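Local coordinates for protein aminoacyl-tRNA synthetase (Cryptosporidium parvum, PDB 5F9Z) that probably joins proline to its cognate tRNA using ATP, and binds halofuginone together with an ATP analogue, at residues V359-E364 against P398-E403; F230-G235 against N417-R422. All coordinates share one frame; numbering follows the deposited sequence.

Contact 1 of 2, residues V359-E364 against P398-E403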
loop_
_atom_site.group_PDB
_atom_site.type_symbol
_atom_site.label_atom_id
_atom_site.label_comp_id
_atom_site.label_asym_id
_atom_site.label_seq_id
_atom_site.Cartn_x
_atom_site.Cartn_y
_atom_site.Cartn_z
ATOM N N VAL A 359 -3.244 -18.444 -2.317
ATOM C CA VAL A 359 -2.694 -18.934 -3.576
ATOM C C VAL A 359 -3.750 -18.803 -4.665
ATOM O O VAL A 359 -4.894 -19.244 -4.496
ATOM C CB VAL A 359 -2.212 -20.384 -3.431
ATOM C CG1 VAL A 359 -1.715 -20.910 -4.769
ATOM C CG2 VAL A 359 -1.113 -20.472 -2.382
ATOM N N CYS A 360 -3.363 -18.199 -5.791
ATOM C CA CYS A 360 -4.331 -17.824 -6.819
ATOM C C CYS A 360 -5.039 -19.044 -7.397
ATOM O O CYS A 360 -6.269 -19.064 -7.517
ATOM C CB CYS A 360 -3.633 -17.037 -7.926
ATOM S SG CYS A 360 -2.676 -15.631 -7.333
ATOM N N LEU A 361 -4.279 -20.067 -7.772
ATOM C CA LEU A 361 -4.832 -21.259 -8.397
ATOM C C LEU A 361 -4.291 -22.498 -7.703
ATOM O O LEU A 361 -3.129 -22.530 -7.287
ATOM C CB LEU A 361 -4.487 -21.317 -9.892
ATOM C CG LEU A 361 -4.771 -20.081 -10.749
ATOM C CD1 LEU A 361 -4.156 -20.245 -12.130
ATOM C CD2 LEU A 361 -6.267 -19.825 -10.854
ATOM N N ARG A 362 -5.134 -23.518 -7.577
ATOM C CA ARG A 362 -4.696 -24.824 -7.114
ATOM C C ARG A 362 -4.976 -25.854 -8.198
ATOM O O ARG A 362 -6.018 -25.810 -8.859
ATOM C CB ARG A 362 -5.375 -25.230 -5.797
ATOM C CG ARG A 362 -6.842 -25.606 -5.891
ATOM C CD ARG A 362 -7.202 -26.562 -4.765
ATOM N NE ARG A 362 -8.642 -26.744 -4.610
ATOM C CZ ARG A 362 -9.393 -26.046 -3.764
ATOM N NH1 ARG A 362 -8.838 -25.117 -2.998
ATOM N NH2 ARG A 362 -10.696 -26.276 -3.682
ATOM N N PHE A 363 -4.026 -26.762 -8.394
ATOM C CA PHE A 363 -4.148 -27.838 -9.367
ATOM C C PHE A 363 -4.406 -29.137 -8.619
ATOM O O PHE A 363 -3.582 -29.559 -7.800
ATOM C CB PHE A 363 -2.889 -27.961 -10.228
ATOM C CG PHE A 363 -2.694 -26.831 -11.204
ATOM C CD1 PHE A 363 -3.618 -25.803 -11.303
ATOM C CD2 PHE A 363 -1.587 -26.810 -12.036
ATOM C CE1 PHE A 363 -3.432 -24.770 -12.203
ATOM C CE2 PHE A 363 -1.398 -25.784 -12.940
ATOM C CZ PHE A 363 -2.321 -24.762 -13.022
ATOM N N GLU A 364 -5.546 -29.760 -8.891
ATOM C CA GLU A 364 -5.884 -31.061 -8.331
ATOM C C GLU A 364 -5.527 -32.129 -9.357
ATOM O O GLU A 364 -6.081 -32.142 -10.462
ATOM C CB GLU A 364 -7.364 -31.125 -7.960
ATOM C CG GLU A 364 -7.794 -30.034 -6.994
ATOM C CD GLU A 364 -9.278 -30.066 -6.693
ATOM O OE1 GLU A 364 -9.984 -30.928 -7.257
ATOM O OE2 GLU A 364 -9.739 -29.227 -5.891
ATOM N N PRO A 398 -0.981 -18.322 -17.713
ATOM C CA PRO A 398 -0.699 -16.877 -17.707
ATOM C C PRO A 398 -1.926 -16.029 -17.990
ATOM O O PRO A 398 -2.038 -14.919 -17.455
ATOM C CB PRO A 398 0.365 -16.723 -18.803
ATOM C CG PRO A 398 1.042 -18.036 -18.841
ATOM C CD PRO A 398 -0.045 -19.042 -18.600
ATOM N N LYS A 399 -2.858 -16.523 -18.812
ATOM C CA LYS A 399 -4.091 -15.783 -19.059
ATOM C C LYS A 399 -4.986 -15.768 -17.825
ATOM O O LYS A 399 -5.603 -14.743 -17.513
ATOM C CB LYS A 399 -4.838 -16.379 -20.252
ATOM C CG LYS A 399 -4.176 -16.132 -21.596
ATOM C CD LYS A 399 -5.057 -16.608 -22.742
ATOM C CE LYS A 399 -5.331 -18.100 -22.651
ATOM N NZ LYS A 399 -6.165 -18.583 -23.786
ATOM N N LEU A 400 -5.070 -16.895 -17.113
ATOM C CA LEU A 400 -5.914 -16.955 -15.923
ATOM C C LEU A 400 -5.401 -16.023 -14.833
ATOM O O LEU A 400 -6.187 -15.317 -14.190
ATOM C CB LEU A 400 -6.001 -18.390 -15.405
ATOM C CG LEU A 400 -6.919 -19.332 -16.184
ATOM C CD1 LEU A 400 -6.925 -20.717 -15.555
ATOM C CD2 LEU A 400 -8.329 -18.765 -16.253
ATOM N N LEU A 401 -4.085 -16.009 -14.607
ATOM C CA LEU A 401 -3.517 -15.074 -13.641
ATOM C C LEU A 401 -3.710 -13.634 -14.098
ATOM O O LEU A 401 -3.960 -12.741 -13.280
ATOM C CB LEU A 401 -2.035 -15.383 -13.423
ATOM C CG LEU A 401 -1.724 -16.774 -12.863
ATOM C CD1 LEU A 401 -0.224 -16.975 -12.715
ATOM C CD2 LEU A 401 -2.431 -16.985 -11.532
ATOM N N GLU A 402 -3.594 -13.391 -15.405
ATOM C CA GLU A 402 -3.897 -12.073 -15.952
ATOM C C GLU A 402 -5.356 -11.705 -15.704
ATOM O O GLU A 402 -5.666 -10.589 -15.270
ATOM C CB GLU A 402 -3.580 -12.050 -17.447
ATOM C CG GLU A 402 -3.892 -10.737 -18.143
ATOM C CD GLU A 402 -2.699 -9.806 -18.195
ATOM O OE1 GLU A 402 -1.637 -10.167 -17.646
ATOM O OE2 GLU A 402 -2.822 -8.714 -18.793
ATOM N N GLU A 403 -6.269 -12.642 -15.976
ATOM C CA GLU A 403 -7.683 -12.404 -15.707
ATOM C C GLU A 403 -7.939 -12.252 -14.214
ATOM O O GLU A 403 -8.778 -11.443 -13.799
ATOM C CB GLU A 403 -8.521 -13.546 -16.283
ATOM C CG GLU A 403 -10.019 -13.348 -16.155
ATOM C CD GLU A 403 -10.801 -14.612 -16.453
ATOM O OE1 GLU A 403 -11.994 -14.673 -16.087
ATOM O OE2 GLU A 403 -10.222 -15.547 -17.046
#
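Apolar packing carries this contact, with the delta methyls of Leu361 and Leu401 at its middle: Leu361 CD1 lies 3.7 Å from Leu401 CD2. Leu401 CD2 also comes within 4.0 Å of Leu361 CG, so it rests on the branch point as well as on one branch end. The two side chains run obliquely to one another. In Leu401 the other methyl, CD1, is extended anti to CA (chi2 179°), which leaves CD2 as the branch turned to the strand. Leu401 CD2 also meets Cys360, 3.8 Å from its CB rather than at the sulfur. Against Leu400 the geometry differs: the side chains cross at about a right angle, and Leu361 CD1 approaches the CB methylene of Leu400 at 4.2 Å. All four residues are buried, and the segments together cover 158 Å².

In the fold, this is a helix packed on a mixed beta sheet: strand 361-365 is the central strand of the five-stranded sheet of the anticodon-binding domain, and helix 393-417 passes over the start of that strand. Backbone hydrogen bonds place Leu361 beside Ile305 and Arg362 beside Val378, on the two neighbouring strands. Pro297 touches both Cys360 and Leu401, extending the apolar patch.

The polar side-chain interactions of the strand point away from helix 393-417: one lies within the strand and the others reach helix 347-356. Arg362 NE gives a hydrogen bond of 3.0 Å, part of a salt bridge, to Glu364 OE2, with an N-H...O angle of 162°. The carboxylate oxygen uses its anti lone pair and lies 12° out of the guanidinium plane. Arg362 NH1 forms a second salt bridge with Glu355, and Tyr351 adds a cation-pi interaction.

Contact 2 of 2, residues F230-G235 against N417-R422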
loop_
_atom_site.group_PDB
_atom_site.type_symbol
_atom_site.label_atom_id
_atom_site.label_comp_id
_atom_site.label_asym_id
_atom_site.label_seq_id
_atom_site.Cartn_x
_atom_site.Cartn_y
_atom_site.Cartn_z
ATOM N N PHE A 230 -9.246 3.447 0.589
ATOM C CA PHE A 230 -10.443 3.396 1.413
ATOM C C PHE A 230 -10.784 1.949 1.735
ATOM O O PHE A 230 -10.732 1.080 0.859
ATOM C CB PHE A 230 -11.626 4.078 0.716
ATOM C CG PHE A 230 -12.855 4.184 1.571
ATOM C CD1 PHE A 230 -12.903 5.077 2.629
ATOM C CD2 PHE A 230 -13.964 3.396 1.315
ATOM C CE1 PHE A 230 -14.033 5.178 3.418
ATOM C CE2 PHE A 230 -15.098 3.495 2.100
ATOM C CZ PHE A 230 -15.132 4.387 3.152
ATOM N N ILE A 231 -11.127 1.702 2.994
ATOM C CA ILE A 231 -11.553 0.382 3.451
ATOM C C ILE A 231 -13.041 0.454 3.772
ATOM O O ILE A 231 -13.420 0.994 4.822
ATOM C CB ILE A 231 -10.739 -0.083 4.669
ATOM C CG1 ILE A 231 -9.241 0.084 4.407
ATOM C CG2 ILE A 231 -11.064 -1.532 5.004
ATOM C CD1 ILE A 231 -8.729 -0.720 3.233
ATOM N N PRO A 232 -13.914 -0.065 2.905
ATOM C CA PRO A 232 -15.360 0.093 3.139
ATOM C C PRO A 232 -15.858 -0.576 4.407
ATOM O O PRO A 232 -16.788 -0.061 5.040
ATOM C CB PRO A 232 -15.987 -0.541 1.887
ATOM C CG PRO A 232 -14.902 -0.519 0.855
ATOM C CD PRO A 232 -13.626 -0.713 1.614
ATOM N N GLU A 233 -15.265 -1.705 4.805
ATOM C CA GLU A 233 -15.785 -2.464 5.937
ATOM C C GLU A 233 -15.679 -1.703 7.252
ATOM O O GLU A 233 -16.381 -2.047 8.209
ATOM C CB GLU A 233 -15.062 -3.808 6.049
ATOM C CG GLU A 233 -15.414 -4.810 4.952
ATOM C CD GLU A 233 -14.776 -4.478 3.615
ATOM O OE1 GLU A 233 -13.868 -3.622 3.583
ATOM O OE2 GLU A 233 -15.184 -5.073 2.596
ATOM N N ILE A 234 -14.822 -0.687 7.327
ATOM C CA ILE A 234 -14.752 0.193 8.486
ATOM C C ILE A 234 -15.003 1.648 8.126
ATOM O O ILE A 234 -14.979 2.505 9.015
ATOM C CB ILE A 234 -13.406 0.054 9.226
ATOM C CG1 ILE A 234 -12.244 0.390 8.292
ATOM C CG2 ILE A 234 -13.258 -1.342 9.803
ATOM C CD1 ILE A 234 -10.898 0.294 8.958
ATOM N N GLY A 235 -15.240 1.953 6.852
ATOM C CA GLY A 235 -15.577 3.306 6.447
ATOM C C GLY A 235 -14.505 4.332 6.725
ATOM O O GLY A 235 -14.824 5.486 7.028
ATOM N N ASN A 417 -16.063 2.923 -5.961
ATOM C CA ASN A 417 -16.943 3.906 -6.587
ATOM C C ASN A 417 -18.259 4.032 -5.831
ATOM O O ASN A 417 -18.788 5.137 -5.672
ATOM C CB ASN A 417 -17.196 3.533 -8.048
ATOM C CG ASN A 417 -15.934 3.575 -8.888
ATOM O OD1 ASN A 417 -14.957 4.232 -8.528
ATOM N ND2 ASN A 417 -15.950 2.874 -10.015
ATOM N N GLU A 418 -18.803 2.911 -5.352
ATOM C CA GLU A 418 -20.035 2.962 -4.575
ATOM C C GLU A 418 -19.818 3.505 -3.170
ATOM O O GLU A 418 -20.801 3.791 -2.477
ATOM C CB GLU A 418 -20.674 1.572 -4.501
ATOM C CG GLU A 418 -19.953 0.597 -3.588
ATOM C CD GLU A 418 -20.606 -0.773 -3.566
ATOM O OE1 GLU A 418 -19.965 -1.733 -3.090
ATOM O OE2 GLU A 418 -21.761 -0.890 -4.029
ATOM N N SER A 419 -18.569 3.654 -2.737
ATOM C CA SER A 419 -18.251 4.240 -1.443
ATOM C C SER A 419 -18.086 5.752 -1.504
ATOM O O SER A 419 -17.834 6.377 -0.469
ATOM C CB SER A 419 -16.974 3.608 -0.877
ATOM O OG SER A 419 -17.148 2.222 -0.642
ATOM N N ILE A 420 -18.218 6.351 -2.684
ATOM C CA ILE A 420 -18.069 7.790 -2.869
ATOM C C ILE A 420 -19.450 8.355 -3.172
ATOM O O ILE A 420 -20.017 8.096 -4.241
ATOM C CB ILE A 420 -17.073 8.121 -3.988
ATOM C CG1 ILE A 420 -15.738 7.420 -3.736
ATOM C CG2 ILE A 420 -16.864 9.619 -4.085
ATOM C CD1 ILE A 420 -14.690 7.699 -4.792
ATOM N N ILE A 421 -19.994 9.126 -2.234
ATOM C CA ILE A 421 -21.324 9.712 -2.356
ATOM C C ILE A 421 -21.176 11.221 -2.481
ATOM O O ILE A 421 -20.426 11.844 -1.720
ATOM C CB ILE A 421 -22.212 9.345 -1.154
ATOM C CG1 ILE A 421 -22.325 7.824 -1.019
ATOM C CG2 ILE A 421 -23.590 9.977 -1.291
ATOM C CD1 ILE A 421 -22.902 7.143 -2.240
ATOM N N ARG A 422 -21.891 11.807 -3.439
ATOM C CA ARG A 422 -21.861 13.248 -3.649
ATOM C C ARG A 422 -22.882 13.931 -2.749
ATOM O O ARG A 422 -24.067 13.580 -2.763
ATOM C CB ARG A 422 -22.140 13.600 -5.111
ATOM C CG ARG A 422 -22.283 15.096 -5.340
ATOM C CD ARG A 422 -22.512 15.448 -6.798
ATOM N NE ARG A 422 -22.678 16.888 -6.970
ATOM C CZ ARG A 422 -22.758 17.500 -8.147
ATOM N NH1 ARG A 422 -22.685 16.798 -9.269
ATOM N NH2 ARG A 422 -22.908 18.817 -8.202
#
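Phe230 presents the CD2 and CE2 side of its ring to Ser419, where the turn of a beta hairpin meets a type I beta turn. The hairpin pairs strands 223-231 and 236-247 of the class II catalytic core; the type I turn, Asn417 to Ile420, links helix 393-417 to strand 420-422, which pairs in parallel with strand 438-443 of the C-terminal region. Phe230 holds CG anti to its own N (chi1 -174°), and its side chain leaves the strand toward the turn. Ser419 CB approaches the ring obliquely, 3.5 Å from Phe230 CE2 and 3.7 Å from Phe230 CD2. Met438 also touches Phe230.

Pro232 meets the same serine from the hairpin turn, with ring atom CG 3.8 Å from Ser419 OG. These are van der Waals approaches, and the patch is small, 96 Å² in all. The bound ATP analogue is about 13 Å from the Phe230 side chain, so the contact is structural packing rather than part of the nucleotide pocket. Set beside its backbone N and anti to the carbonyl carbon (chi1 -63°), Ser419 OG forms a hydrogen bond with the backbone O of Arg415.

From the N terminus the chain first reaches 230-235, in the catalytic core, then runs on to 359-364 in the anticodon-binding domain. Contact 1 closes when helix 393-417 brings 398-403 back to that strand, 34 residues on. The same helix ends at the turn into strand 420-422, where 417-422 returns to 230-235 and closes the much longer loop of contact 2, 182 residues on. Contact 1 is therefore nested inside contact 2. Their centres lie 29 Å apart and their nearest atoms about 16 Å apart, without touching. Contact 1 joins helix to sheet within one domain, whereas contact 2 joins the hairpin of the core to the turn leading into strand 420-422, which pairs with strand 438-443.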